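Local coordinates for Lin2118 protein (PDB 3OOU) that probably acts as a transcription factor that binds specific DNA sequences, the chain here being the AraC-type helix-turn-helix domain of a longer response regulator-like protein, at residues N9-Y13 with L27-F31; I14-E20 with Y57-Y61; E65-D71 with Y103-Q108. All blocks are in the same frame, centred on the assembly; numbering follows the deposited sequence. Where two conformers were deposited one is given.

Contact 1. Residues N9-Y13 with L27-F31; sequences NVLSY and LGNDF
Leu27, Asp30 and Phe31 converge on Tyr13, joining helix 24-31 to helix 6-17 in the N-terminal half of an AraC-type DNA-binding domain. Helix 24-31 is the first helix of the helix-turn-helix motif completed by helix 35-46, and helix 6-17 packs against it. The short axes run at 113° to each other and stay about 12.1 Å apart at closest approach, so side chains rather than backbones bridge the gap. Leu27 comes first. Its CD2 branch presses on the Tyr13 ring, 3.5 Å from Tyr13 CD2, and the two side chains run past one another in opposite directions. Leu27 and Val10 both also rest on Leu38, which ties both helices to helix 35-46, the second helix of the motif. One turn further on, Asp30 lies across the end of the tyrosine. Its carboxylate comes up to the phenolic oxygen, with Asp30 OD2 3.0 Å from Tyr13 OH. Phe31, at the end of the segment, supplies the aromatic part. It makes an offset edge-to-face pair with Tyr13, the phenylalanine edge directed at the tyrosine face, with centroids 5.4 Å apart and planes at 68°. At chi1 -161° the tyrosine ring swings away from its own backbone N, out toward Phe31, which leaves Phe31 CE1 above the rim of that face. The far end of the phenylalanine ring meets the side chains of Val10 and Asn9 on helix 6-17: Phe31 CE1 is 4.5 Å from Val10 CG2, a looser apolar touch, whereas Phe31 CE2 packs more closely on the base of the asparagine, 3.8 Å from Asn9 CB.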
loop_
_atom_site.group_PDB
_atom_site.type_symbol
_atom_site.label_atom_id
_atom_site.label_comp_id
_atom_site.label_asym_id
_atom_site.label_seq_id
_atom_site.Cartn_x
_atom_site.Cartn_y
_atom_site.Cartn_z
ATOM N N ASN A 9 -13.469 -6.191 7.655
ATOM C CA ASN A 9 -12.353 -6.507 8.545
ATOM C C ASN A 9 -10.982 -6.346 7.887
ATOM O O ASN A 9 -10.045 -5.838 8.504
ATOM C CB ASN A 9 -12.509 -7.915 9.127
ATOM C CG ASN A 9 -13.662 -8.015 10.104
ATOM O OD1 ASN A 9 -13.944 -7.075 10.847
ATOM N ND2 ASN A 9 -14.333 -9.162 10.114
ATOM N N VAL A 10 -10.883 -6.770 6.629
ATOM C CA VAL A 10 -9.666 -6.617 5.839
ATOM C C VAL A 10 -9.347 -5.151 5.570
ATOM O O VAL A 10 -8.206 -4.721 5.741
ATOM C CB VAL A 10 -9.770 -7.410 4.512
ATOM C CG1 VAL A 10 -8.659 -7.022 3.533
ATOM C CG2 VAL A 10 -9.734 -8.901 4.800
ATOM N N LEU A 11 -10.362 -4.385 5.165
ATOM C CA LEU A 11 -10.175 -2.966 4.893
ATOM C C LEU A 11 -9.685 -2.237 6.137
ATOM O O LEU A 11 -8.754 -1.439 6.061
ATOM C CB LEU A 11 -11.457 -2.327 4.347
ATOM C CG LEU A 11 -11.913 -2.749 2.944
ATOM C CD1 LEU A 11 -13.310 -2.229 2.653
ATOM C CD2 LEU A 11 -10.931 -2.291 1.864
ATOM N N SER A 12 -10.299 -2.535 7.283
ATOM C CA SER A 12 -9.893 -1.926 8.546
ATOM C C SER A 12 -8.484 -2.365 8.957
ATOM O O SER A 12 -7.695 -1.554 9.436
ATOM C CB SER A 12 -10.920 -2.225 9.642
ATOM O OG SER A 12 -12.176 -1.647 9.310
ATOM N N TYR A 13 -8.173 -3.645 8.743
ATOM C CA TYR A 13 -6.838 -4.188 9.017
ATOM C C TYR A 13 -5.726 -3.459 8.257
ATOM O O TYR A 13 -4.666 -3.175 8.820
ATOM C CB TYR A 13 -6.793 -5.680 8.676
ATOM C CG TYR A 13 -5.646 -6.426 9.317
ATOM C CD1 TYR A 13 -5.792 -7.006 10.578
ATOM C CD2 TYR A 13 -4.422 -6.567 8.662
ATOM C CE1 TYR A 13 -4.750 -7.700 11.174
ATOM C CE2 TYR A 13 -3.368 -7.268 9.250
ATOM C CZ TYR A 13 -3.544 -7.830 10.507
ATOM O OH TYR A 13 -2.514 -8.521 11.106
ATOM N N LEU A 27 -2.477 -12.257 5.290
ATOM C CA LEU A 27 -3.847 -11.973 5.731
ATOM C C LEU A 27 -4.640 -13.254 5.900
ATOM O O LEU A 27 -5.364 -13.408 6.877
ATOM C CB LEU A 27 -4.560 -11.047 4.753
ATOM C CG LEU A 27 -4.100 -9.597 4.790
ATOM C CD1 LEU A 27 -4.557 -8.916 3.525
ATOM C CD2 LEU A 27 -4.643 -8.866 6.013
ATOM N N GLY A 28 -4.481 -14.180 4.961
ATOM C CA GLY A 28 -5.165 -15.470 5.037
ATOM C C GLY A 28 -4.771 -16.220 6.293
ATOM O O GLY A 28 -5.612 -16.835 6.958
ATOM N N ASN A 29 -3.485 -16.165 6.624
ATOM C CA ASN A 29 -2.998 -16.810 7.834
ATOM C C ASN A 29 -3.538 -16.121 9.087
ATOM O O ASN A 29 -4.002 -16.796 10.007
ATOM C CB ASN A 29 -1.468 -16.891 7.834
ATOM C CG ASN A 29 -0.938 -17.929 6.846
ATOM O OD1 ASN A 29 -1.618 -18.909 6.523
ATOM N ND2 ASN A 29 0.286 -17.723 6.374
ATOM N N ASP A 30 -3.526 -14.789 9.095
ATOM C CA ASP A 30 -4.018 -14.007 10.241
ATOM C C ASP A 30 -5.517 -14.205 10.472
ATOM O O ASP A 30 -5.976 -14.306 11.616
ATOM C CB ASP A 30 -3.720 -12.515 10.051
ATOM C CG ASP A 30 -2.232 -12.188 10.135
ATOM O OD1 ASP A 30 -1.450 -13.010 10.660
ATOM O OD2 ASP A 30 -1.847 -11.094 9.675
ATOM N N PHE A 31 -6.274 -14.278 9.381
ATOM C CA PHE A 31 -7.728 -14.400 9.466
ATOM C C PHE A 31 -8.231 -15.841 9.426
ATOM O O PHE A 31 -9.422 -16.083 9.642
ATOM C CB PHE A 31 -8.402 -13.548 8.384
ATOM C CG PHE A 31 -8.456 -12.082 8.720
ATOM C CD1 PHE A 31 -7.470 -11.207 8.271
ATOM C CD2 PHE A 31 -9.493 -11.574 9.504
ATOM C CE1 PHE A 31 -7.522 -9.848 8.588
ATOM C CE2 PHE A 31 -9.550 -10.219 9.827
ATOM C CZ PHE A 31 -8.563 -9.354 9.366
#

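Contact 2. Residues I14-E20 with Y57-Y61; sequences ITEHFSE and YRVNY
Phe18 and Arg58 make the polar core of this contact, where the end of helix 6-17 and the turn after it meet the long helix 50-68. As in AraC-family domains, this long helix links two helix-turn-helix halves, and here the N-terminal helix and its following turn pack on it. The carbonyl of Phe18 lies in the type I turn His17-Glu20 and takes two bonds from one guanidinium group, gripped side-on: Arg58 NE donates to Phe18 O at 2.7 Å, and Arg58 NH2 donates to the same oxygen at 2.9 Å. The NE bond lies in the carbonyl plane, while the NH2 approach is tilted from it by 34°; the oxygen sits close to the guanidinium plane for both. An arginine chain extended from CG to NE brings the group alongside the turn. Glu20 O lies 2.8 Å from Arg58 NH2, but the angle is too poor for a hydrogen bond. The turn itself is closed by the bond from Glu20 N to His17 O; in the conformer described, His17 ND1 also donates to Glu20 OE1, from above the carboxylate plane. Phe18, Tyr57 and Tyr61 form an aromatic cluster beside the arginine. Rotation about the first bond of Phe18 (chi1 75°) sets its ring where it meets both tyrosines: its face receives the edge of Tyr57 in an offset edge-to-face pair, planes at 64°, and its far end, Phe18 CZ, stands over a face of Tyr61, 3.8 Å from Tyr61 CD1. Ile14 CG2 makes a CH-pi contact over the Tyr57 face, 4.2 Å from the ring centroid. Ile14 continues onto Phe50, Tyr53 and Leu54 of helix 50-68, whereas Arg58 touches Tyr82 in the loop between helix 73-79 and helix 85-96.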
loop_
_atom_site.group_PDB
_atom_site.type_symbol
_atom_site.label_atom_id
_atom_site.label_comp_id
_atom_site.label_asym_id
_atom_site.label_seq_id
_atom_site.Cartn_x
_atom_site.Cartn_y
_atom_site.Cartn_z
ATOM N N ILE A 14 -5.970 -3.172 6.980
ATOM C CA ILE A 14 -5.015 -2.412 6.163
ATOM C C ILE A 14 -4.645 -1.081 6.827
ATOM O O ILE A 14 -3.468 -0.746 6.906
ATOM C CB ILE A 14 -5.515 -2.221 4.701
ATOM C CG1 ILE A 14 -5.503 -3.567 3.963
ATOM C CG2 ILE A 14 -4.662 -1.175 3.954
ATOM C CD1 ILE A 14 -6.189 -3.565 2.602
ATOM N N THR A 15 -5.643 -0.354 7.340
ATOM C CA THR A 15 -5.428 0.940 7.995
ATOM C C THR A 15 -4.520 0.833 9.227
ATOM O O THR A 15 -3.733 1.737 9.518
ATOM C CB THR A 15 -6.784 1.586 8.386
ATOM O OG1 THR A 15 -7.653 1.601 7.245
ATOM C CG2 THR A 15 -6.596 3.009 8.890
ATOM N N GLU A 16 -4.647 -0.274 9.958
ATOM C CA GLU A 16 -3.865 -0.508 11.175
ATOM C C GLU A 16 -2.439 -0.979 10.905
ATOM O O GLU A 16 -1.541 -0.754 11.723
ATOM C CB GLU A 16 -4.547 -1.562 12.052
ATOM C CG GLU A 16 -6.048 -1.414 12.191
ATOM C CD GLU A 16 -6.466 -0.802 13.507
ATOM O OE1 GLU A 16 -5.586 -0.352 14.277
ATOM O OE2 GLU A 16 -7.688 -0.780 13.777
ATOM N N HIS A 17 -2.237 -1.650 9.773
ATOM C CA HIS A 17 -1.008 -2.402 9.554
ATOM C C HIS A 17 -0.331 -2.150 8.202
ATOM O O HIS A 17 0.584 -2.883 7.827
ATOM C CB HIS A 17 -1.287 -3.903 9.724
ATOM C CG HIS A 17 -1.843 -4.270 11.066
ATOM N ND1 HIS A 17 -1.092 -4.222 12.219
ATOM C CD2 HIS A 17 -3.073 -4.692 11.436
ATOM C CE1 HIS A 17 -1.838 -4.598 13.244
ATOM N NE2 HIS A 17 -3.043 -4.893 12.794
ATOM N N PHE A 18 -0.758 -1.115 7.478
ATOM C CA PHE A 18 -0.275 -0.894 6.101
ATOM C C PHE A 18 1.252 -0.839 5.956
ATOM O O PHE A 18 1.786 -1.171 4.893
ATOM C CB PHE A 18 -0.922 0.354 5.476
ATOM C CG PHE A 18 -0.378 1.650 6.004
ATOM C CD1 PHE A 18 0.678 2.291 5.354
ATOM C CD2 PHE A 18 -0.910 2.232 7.155
ATOM C CE1 PHE A 18 1.196 3.483 5.844
ATOM C CE2 PHE A 18 -0.405 3.426 7.648
ATOM C CZ PHE A 18 0.651 4.057 6.992
ATOM N N SER A 19 1.953 -0.421 7.008
ATOM C CA SER A 19 3.411 -0.286 6.939
ATOM C C SER A 19 4.182 -1.587 7.165
ATOM O O SER A 19 5.393 -1.641 6.942
ATOM C CB SER A 19 3.913 0.808 7.889
ATOM O OG SER A 19 4.056 0.315 9.207
ATOM N N GLU A 20 3.483 -2.632 7.608
ATOM C CA GLU A 20 4.155 -3.914 7.802
ATOM C C GLU A 20 4.003 -4.803 6.582
ATOM O O GLU A 20 3.223 -4.506 5.673
ATOM C CB GLU A 20 3.710 -4.620 9.089
ATOM C CG GLU A 20 2.225 -4.787 9.264
ATOM C CD GLU A 20 1.872 -5.317 10.637
ATOM O OE1 GLU A 20 1.460 -4.515 11.503
ATOM O OE2 GLU A 20 2.025 -6.535 10.853
ATOM N N TYR A 57 -2.943 2.898 -1.341
ATOM C CA TYR A 57 -3.024 3.297 0.060
ATOM C C TYR A 57 -1.639 3.711 0.585
ATOM O O TYR A 57 -1.477 4.768 1.197
ATOM C CB TYR A 57 -3.625 2.159 0.908
ATOM C CG TYR A 57 -4.036 2.593 2.296
ATOM C CD1 TYR A 57 -5.339 3.016 2.555
ATOM C CD2 TYR A 57 -3.118 2.597 3.348
ATOM C CE1 TYR A 57 -5.717 3.429 3.829
ATOM C CE2 TYR A 57 -3.488 3.010 4.625
ATOM C CZ TYR A 57 -4.789 3.419 4.859
ATOM O OH TYR A 57 -5.164 3.841 6.123
ATOM N N ARG A 58 -0.640 2.882 0.301
ATOM C CA ARG A 58 0.727 3.135 0.737
ATOM C C ARG A 58 1.341 4.350 0.061
ATOM O O ARG A 58 2.025 5.147 0.709
ATOM C CB ARG A 58 1.578 1.900 0.470
ATOM C CG ARG A 58 1.259 0.757 1.421
ATOM C CD ARG A 58 2.004 -0.504 1.037
ATOM N NE ARG A 58 2.047 -1.428 2.169
ATOM C CZ ARG A 58 2.497 -2.677 2.108
ATOM N NH1 ARG A 58 2.922 -3.181 0.951
ATOM N NH2 ARG A 58 2.522 -3.428 3.208
ATOM N N VAL A 59 1.089 4.499 -1.239
ATOM C CA VAL A 59 1.620 5.643 -1.980
ATOM C C VAL A 59 0.997 6.945 -1.474
ATOM O O VAL A 59 1.683 7.963 -1.380
ATOM C CB VAL A 59 1.461 5.465 -3.513
ATOM C CG1 VAL A 59 1.737 6.769 -4.252
ATOM C CG2 VAL A 59 2.399 4.372 -4.011
ATOM N N ASN A 60 -0.284 6.907 -1.112
ATOM C CA ASN A 60 -0.920 8.104 -0.556
ATOM C C ASN A 60 -0.268 8.562 0.739
ATOM O O ASN A 60 -0.129 9.755 0.970
ATOM C CB ASN A 60 -2.429 7.927 -0.400
ATOM C CG ASN A 60 -3.165 8.102 -1.716
ATOM O OD1 ASN A 60 -2.633 8.685 -2.666
ATOM N ND2 ASN A 60 -4.382 7.588 -1.784
ATOM N N TYR A 61 0.157 7.613 1.568
ATOM C CA TYR A 61 0.929 7.958 2.750
ATOM C C TYR A 61 2.291 8.544 2.371
ATOM O O TYR A 61 2.680 9.602 2.873
ATOM C CB TYR A 61 1.124 6.739 3.655
ATOM C CG TYR A 61 1.803 7.111 4.948
ATOM C CD1 TYR A 61 1.062 7.678 5.978
ATOM C CD2 TYR A 61 3.171 6.923 5.137
ATOM C CE1 TYR A 61 1.636 8.039 7.160
ATOM C CE2 TYR A 61 3.774 7.293 6.353
ATOM C CZ TYR A 61 2.976 7.851 7.356
ATOM O OH TYR A 61 3.472 8.242 8.578
#

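Contact 3. Residues E65-D71 with Y103-Q108; sequences ELLQTKD and YRKIHQ
Arg104 reaches across from helix 100-107 to the C-terminal end of helix 50-68 and the turn that follows it, in the second half of the AraC-type domain, its guanidinium bonded to three carbonyls there. With CG anti to the backbone N (chi1 -161°) and the chain bent at chi3, the arginine side chain crosses that of Leu66 at about a right angle, and Leu66 CD2 sits over the centre of one guanidinium face. Round the rim, Arg104 NE donates to a lone pair of Leu66 O at 2.7 Å. End-on, NH1 and NH2 share one acceptor: Arg104 NH2 to Asp71 O is 2.9 Å and lies in the guanidinium plane. The third carbonyl is met differently, since NH2 comes at Thr69 O from above its plane. Gln108, extended beyond CG, adds weak bonds from NE2 to Thr69 O and Leu67 O. Leu67 supplies the apolar part: it crosses Tyr103 at about a right angle, CD1 lying 3.9 Å from Tyr103 CE2, while both methyls pack on His107 CB. Where the helix ends, Thr69 turns back on it, and Thr69 OG1 donates to Glu65 O at 2.8 Å, reaching that oxygen from the opposite face to Thr69 N.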
loop_
_atom_site.group_PDB
_atom_site.type_symbol
_atom_site.label_atom_id
_atom_site.label_comp_id
_atom_site.label_asym_id
_atom_site.label_seq_id
_atom_site.Cartn_x
_atom_site.Cartn_y
_atom_site.Cartn_z
ATOM N N GLU A 65 4.180 12.127 3.350
ATOM C CA GLU A 65 5.390 12.088 4.162
ATOM C C GLU A 65 6.558 12.809 3.465
ATOM O O GLU A 65 7.380 13.457 4.121
ATOM C CB GLU A 65 5.729 10.632 4.516
ATOM C CG GLU A 65 6.878 10.445 5.507
ATOM C CD GLU A 65 6.532 10.772 6.947
ATOM O OE1 GLU A 65 7.477 10.861 7.751
ATOM O OE2 GLU A 65 5.339 10.924 7.296
ATOM N N LEU A 66 6.592 12.730 2.137
ATOM C CA LEU A 66 7.629 13.382 1.328
ATOM C C LEU A 66 7.546 14.899 1.386
ATOM O O LEU A 66 8.536 15.598 1.145
ATOM C CB LEU A 66 7.527 12.944 -0.132
ATOM C CG LEU A 66 8.107 11.571 -0.456
ATOM C CD1 LEU A 66 7.607 11.133 -1.812
ATOM C CD2 LEU A 66 9.637 11.608 -0.415
ATOM N N LEU A 67 6.359 15.411 1.680
ATOM C CA LEU A 67 6.165 16.851 1.726
ATOM C C LEU A 67 6.254 17.368 3.151
ATOM O O LEU A 67 6.665 18.508 3.381
ATOM C CB LEU A 67 4.823 17.227 1.100
ATOM C CG LEU A 67 4.564 16.711 -0.317
ATOM C CD1 LEU A 67 3.223 17.210 -0.811
ATOM C CD2 LEU A 67 5.689 17.118 -1.284
ATOM N N GLN A 68 5.875 16.528 4.107
ATOM C CA GLN A 68 5.853 16.944 5.503
ATOM C C GLN A 68 7.215 16.860 6.165
ATOM O O GLN A 68 7.448 17.496 7.188
ATOM C CB GLN A 68 4.823 16.137 6.302
ATOM C CG GLN A 68 3.374 16.470 5.968
ATOM C CD GLN A 68 3.010 17.934 6.192
ATOM O OE1 GLN A 68 3.656 18.652 6.966
ATOM N NE2 GLN A 68 1.965 18.382 5.507
ATOM N N THR A 69 8.110 16.067 5.583
ATOM C CA THR A 69 9.439 15.876 6.147
ATOM C C THR A 69 10.507 16.090 5.088
ATOM O O THR A 69 10.224 16.095 3.891
ATOM C CB THR A 69 9.625 14.451 6.737
ATOM O OG1 THR A 69 9.710 13.496 5.672
ATOM C CG2 THR A 69 8.474 14.081 7.675
ATOM N N LYS A 70 11.740 16.265 5.549
ATOM C CA LYS A 70 12.901 16.259 4.670
ATOM C C LYS A 70 13.682 14.971 4.880
ATOM O O LYS A 70 14.870 14.877 4.539
ATOM C CB LYS A 70 13.772 17.487 4.928
ATOM C CG LYS A 70 13.216 18.747 4.293
ATOM C CD LYS A 70 13.986 19.992 4.724
ATOM C CE LYS A 70 13.843 21.110 3.693
ATOM N NZ LYS A 70 12.420 21.435 3.361
ATOM N N ASP A 71 12.996 13.972 5.434
ATOM C CA ASP A 71 13.597 12.679 5.700
ATOM C C ASP A 71 13.966 11.977 4.401
ATOM O O ASP A 71 13.461 12.295 3.323
ATOM C CB ASP A 71 12.663 11.806 6.546
ATOM C CG ASP A 71 12.556 12.282 7.984
ATOM O OD1 ASP A 71 13.426 13.059 8.441
ATOM O OD2 ASP A 71 11.598 11.875 8.670
ATOM N N TYR A 103 7.863 14.547 -7.554
ATOM C CA TYR A 103 6.690 14.925 -6.764
ATOM C C TYR A 103 7.091 15.854 -5.622
ATOM O O TYR A 103 6.446 16.878 -5.383
ATOM C CB TYR A 103 6.008 13.672 -6.202
ATOM C CG TYR A 103 4.657 13.927 -5.573
ATOM C CD1 TYR A 103 3.497 13.857 -6.337
ATOM C CD2 TYR A 103 4.539 14.225 -4.213
ATOM C CE1 TYR A 103 2.250 14.085 -5.776
ATOM C CE2 TYR A 103 3.297 14.471 -3.640
ATOM C CZ TYR A 103 2.156 14.392 -4.428
ATOM O OH TYR A 103 0.921 14.616 -3.875
ATOM N N ARG A 104 8.152 15.475 -4.913
ATOM C CA ARG A 104 8.703 16.276 -3.832
ATOM C C ARG A 104 9.123 17.655 -4.339
ATOM O O ARG A 104 8.875 18.659 -3.672
ATOM C CB ARG A 104 9.885 15.556 -3.188
ATOM C CG ARG A 104 10.243 16.064 -1.807
ATOM C CD ARG A 104 11.318 15.212 -1.180
ATOM N NE ARG A 104 11.026 14.948 0.224
ATOM C CZ ARG A 104 11.759 14.190 1.029
ATOM N NH1 ARG A 104 12.864 13.597 0.588
ATOM N NH2 ARG A 104 11.386 14.030 2.289
ATOM N N LYS A 105 9.730 17.695 -5.527
ATOM C CA LYS A 105 10.176 18.952 -6.146
ATOM C C LYS A 105 9.012 19.885 -6.502
ATOM O O LYS A 105 9.054 21.079 -6.186
ATOM C CB LYS A 105 11.040 18.668 -7.386
ATOM C CG LYS A 105 11.991 19.802 -7.777
ATOM C CD LYS A 105 12.857 19.409 -8.975
ATOM C CE LYS A 105 13.885 20.485 -9.325
ATOM N NZ LYS A 105 15.127 20.405 -8.497
ATOM N N ILE A 106 7.987 19.343 -7.158
ATOM C CA ILE A 106 6.821 20.126 -7.579
ATOM C C ILE A 106 6.044 20.695 -6.385
ATOM O O ILE A 106 5.573 21.833 -6.436
ATOM C CB ILE A 106 5.847 19.294 -8.475
ATOM C CG1 ILE A 106 6.554 18.795 -9.741
ATOM C CG2 ILE A 106 4.619 20.118 -8.859
ATOM C CD1 ILE A 106 5.804 17.698 -10.486
ATOM N N HIS A 107 5.932 19.910 -5.313
ATOM C CA HIS A 107 4.958 20.202 -4.256
ATOM C C HIS A 107 5.497 20.638 -2.892
ATOM O O HIS A 107 4.733 21.130 -2.061
ATOM C CB HIS A 107 4.008 19.011 -4.072
ATOM C CG HIS A 107 3.274 18.629 -5.317
ATOM N ND1 HIS A 107 2.426 19.494 -5.975
ATOM C CD2 HIS A 107 3.263 17.477 -6.029
ATOM C CE1 HIS A 107 1.923 18.891 -7.037
ATOM N NE2 HIS A 107 2.411 17.665 -7.090
ATOM N N GLN A 108 6.789 20.448 -2.644
ATOM C CA GLN A 108 7.343 20.786 -1.332
ATOM C C GLN A 108 7.862 22.218 -1.302
ATOM O O GLN A 108 7.479 22.991 -0.425
ATOM C CB GLN A 108 8.439 19.802 -0.910
ATOM C CG GLN A 108 8.850 19.929 0.556
ATOM C CD GLN A 108 9.946 18.953 0.953
ATOM O OE1 GLN A 108 10.907 18.740 0.210
ATOM N NE2 GLN A 108 9.812 18.364 2.136
ATOM O OXT GLN A 108 8.664 22.626 -2.144
#

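How the contacts relate
The three contacts follow the long axis of an all-helical domain. Contacts 1 and 2 share helix 6-17, and their segments alternate along the chain, with centres 13 Å apart. Contact 2 closes before contact 3 opens, and these two share helix 50-68, their centres 18 Å apart. Contacts 1 and 3 lie on opposite sides of the chain's centre, 31 Å apart between centres and about 17 Å between nearest atoms. As in AraC-family domains, helix 50-68 links two helix-turn-helix halves: contact 1 belongs to the first, contact 3 to the second, and contact 2 packs the N-terminal helix and the turn after it on the linker near the middle.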